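Flagellar protein FliL (Vibrio alginolyticus, PDB 6AHP) is a stomatin-like protein that assists the function of the bacterial flagellar motor. Local coordinates at residues A[30-35]-A[104-109]. Numbering follows the deposited sequence.
Sequences QIKAQL and FTDFVI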
loop_
_atom_site.group_PDB
_atom_site.type_symbol
_atom_site.label_atom_id
_atom_site.label_comp_id
_atom_site.label_asym_id
_atom_site.label_seq_id
_atom_site.Cartn_x
_atom_site.Cartn_y
_atom_site.Cartn_z
ATOM N N GLN A 30 -15.417 -1.857 3.750
ATOM C CA GLN A 30 -14.579 -2.911 4.305
ATOM C C GLN A 30 -14.502 -4.064 3.308
ATOM O O GLN A 30 -15.533 -4.522 2.797
ATOM C CB GLN A 30 -15.099 -3.401 5.665
ATOM C CG GLN A 30 -13.976 -3.553 6.694
ATOM C CD GLN A 30 -14.364 -4.342 7.939
ATOM O OE1 GLN A 30 -15.023 -5.381 7.847
ATOM N NE2 GLN A 30 -13.922 -3.869 9.109
ATOM N N ILE A 31 -13.277 -4.499 3.008
ATOM C CA ILE A 31 -12.965 -5.639 2.156
ATOM C C ILE A 31 -12.060 -6.577 2.941
ATOM O O ILE A 31 -11.062 -6.142 3.521
ATOM C CB ILE A 31 -12.297 -5.208 0.837
ATOM C CG1 ILE A 31 -13.348 -4.766 -0.166
ATOM C CG2 ILE A 31 -11.482 -6.355 0.242
ATOM C CD1 ILE A 31 -12.920 -3.633 -1.035
ATOM N N LYS A 32 -12.424 -7.850 3.073
ATOM C CA LYS A 32 -11.533 -8.891 3.578
ATOM C C LYS A 32 -11.039 -9.711 2.390
ATOM O O LYS A 32 -11.822 -10.048 1.495
ATOM C CB LYS A 32 -12.257 -9.791 4.590
ATOM C CG LYS A 32 -11.434 -10.943 5.137
ATOM C CD LYS A 32 -10.364 -10.483 6.103
ATOM C CE LYS A 32 -9.655 -11.682 6.703
ATOM N NZ LYS A 32 -9.184 -12.642 5.637
ATOM N N ALA A 33 -9.740 -10.015 2.373
ATOM C CA ALA A 33 -9.112 -10.577 1.181
ATOM C C ALA A 33 -8.119 -11.677 1.534
ATOM O O ALA A 33 -7.558 -11.719 2.632
ATOM C CB ALA A 33 -8.387 -9.489 0.370
ATOM N N GLN A 34 -7.886 -12.555 0.558
ATOM C CA GLN A 34 -6.842 -13.569 0.627
ATOM C C GLN A 34 -6.219 -13.702 -0.754
ATOM O O GLN A 34 -6.794 -13.263 -1.757
ATOM C CB GLN A 34 -7.381 -14.945 1.099
ATOM C CG GLN A 34 -7.946 -14.970 2.524
ATOM C CD GLN A 34 -8.143 -16.378 3.082
ATOM O OE1 GLN A 34 -7.311 -17.277 2.894
ATOM N NE2 GLN A 34 -9.250 -16.574 3.785
ATOM N N LEU A 35 -5.053 -14.338 -0.810
ATOM C CA LEU A 35 -4.345 -14.557 -2.063
ATOM C C LEU A 35 -4.396 -16.035 -2.436
ATOM O O LEU A 35 -4.092 -16.900 -1.608
ATOM C CB LEU A 35 -2.882 -14.095 -1.965
ATOM C CG LEU A 35 -2.724 -12.690 -1.358
ATOM C CD1 LEU A 35 -1.287 -12.456 -0.946
ATOM C CD2 LEU A 35 -3.245 -11.601 -2.357
ATOM N N PHE A 104 -11.860 -11.875 -2.561
ATOM C CA PHE A 104 -12.606 -11.068 -1.601
ATOM C C PHE A 104 -13.628 -11.998 -0.936
ATOM O O PHE A 104 -14.555 -12.488 -1.593
ATOM C CB PHE A 104 -13.308 -9.886 -2.282
ATOM C CG PHE A 104 -12.376 -8.933 -3.035
ATOM C CD1 PHE A 104 -11.009 -8.965 -2.854
ATOM C CD2 PHE A 104 -12.902 -7.969 -3.891
ATOM C CE1 PHE A 104 -10.166 -8.085 -3.535
ATOM C CE2 PHE A 104 -12.064 -7.075 -4.591
ATOM C CZ PHE A 104 -10.702 -7.141 -4.417
ATOM N N THR A 105 -13.446 -12.222 0.339
ATOM C CA THR A 105 -14.320 -13.025 1.156
ATOM C C THR A 105 -15.424 -12.206 1.829
ATOM O O THR A 105 -16.426 -12.739 2.056
ATOM C CB THR A 105 -13.613 -13.897 2.189
ATOM O OG1 THR A 105 -12.867 -13.104 3.071
ATOM C CG2 THR A 105 -12.716 -14.877 1.524
ATOM N N ASP A 106 -15.185 -10.897 2.089
ATOM C CA ASP A 106 -16.178 -9.960 2.591
ATOM C C ASP A 106 -16.071 -8.669 1.798
ATOM O O ASP A 106 -14.999 -8.221 1.520
ATOM C CB ASP A 106 -16.003 -9.629 4.039
ATOM C CG ASP A 106 -15.880 -10.891 4.913
ATOM O OD1 ASP A 106 -15.786 -12.004 4.394
ATOM O OD2 ASP A 106 -15.850 -10.766 6.162
ATOM N N PHE A 107 -17.206 -8.128 1.444
ATOM C CA PHE A 107 -17.266 -6.902 0.694
ATOM C C PHE A 107 -18.483 -6.134 1.112
ATOM O O PHE A 107 -19.564 -6.470 0.733
ATOM C CB PHE A 107 -17.433 -7.251 -0.741
ATOM C CG PHE A 107 -16.877 -6.252 -1.680
ATOM C CD1 PHE A 107 -17.168 -4.933 -1.551
ATOM C CD2 PHE A 107 -16.108 -6.653 -2.728
ATOM C CE1 PHE A 107 -16.669 -4.026 -2.427
ATOM C CE2 PHE A 107 -15.614 -5.753 -3.601
ATOM C CZ PHE A 107 -15.896 -4.440 -3.444
ATOM N N VAL A 108 -18.320 -5.072 1.858
ATOM C CA VAL A 108 -19.460 -4.337 2.319
ATOM C C VAL A 108 -19.347 -2.829 2.286
ATOM O O VAL A 108 -18.357 -2.286 2.647
ATOM C CB VAL A 108 -19.723 -4.724 3.757
ATOM C CG1 VAL A 108 -19.593 -6.209 3.895
ATOM C CG2 VAL A 108 -18.723 -4.069 4.658
ATOM N N ILE A 109 -20.373 -2.151 1.852
ATOM C CA ILE A 109 -20.311 -0.725 1.822
ATOM C C ILE A 109 -21.203 -0.259 2.910
ATOM O O ILE A 109 -22.384 -0.353 2.810
ATOM C CB ILE A 109 -20.825 -0.193 0.512
ATOM C CG1 ILE A 109 -20.165 -0.911 -0.616
ATOM C CG2 ILE A 109 -20.562 1.276 0.384
ATOM C CD1 ILE A 109 -20.624 -0.400 -1.932
HETATM O O HOH W 1 -10.928 -14.576 4.544
#
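Q30 and V108 pair through both backbone amides, Q30 N reaching V108 O at 3.2 Å and V108 N reaching Q30 O at 3.0 Å, both close to straight. From there residues 30-35 and 104-109 run antiparallel, and K32 N donates to D106 O. The next bond comes one residue out of step: T105 N binds K32 O at 2.9 Å with a more bent N-H...O angle of 145°. T105 and D106 thus both face K32, and beyond this extra residue A33 pairs with F104. CA-H...O contacts from I31 to D106 O and from F104 to K32 O add to the backbone pairing.

Apolar contacts gather on the face bearing I31, A33, F104 and F107. I31 lies alongside F107, with I31 CG1 3.9 Å from the centroid of the F107 ring and almost on its normal, a CH-pi contact, while I31 CD1 sits near F107 CZ. With chi1 -82° CG1 stands beside the backbone N, which leaves I31 CG2 anti to that N and over the rim of one face of the F104 ring, 4.1 Å from F104 CD1. A33 CB approaches that same F104 atom. Helix 72-94 packs against both phenylalanines.

The face bearing Q30, K32, D106 and V108 has aliphatic contacts, Q30 CB with V108 CG2 and K32 CB with D106 CB (both 3.8 Å). At the bulge, T105 OG1 lies 3.3 Å from K32 CG. One water there accepts from K32 NZ and from Q34 NE2 (2.7 Å) and hydrogen-bonds T105 OG1; K32 NZ also binds N11 on strand 7-21.

The arrangement is a classic beta bulge between strand 26-38, the middle strand of a three-stranded antiparallel sheet, and C-terminal strand 101-109; its extra residue lets F104 and F107, three apart in sequence, share one face in this alpha+beta domain of the SPFH clan.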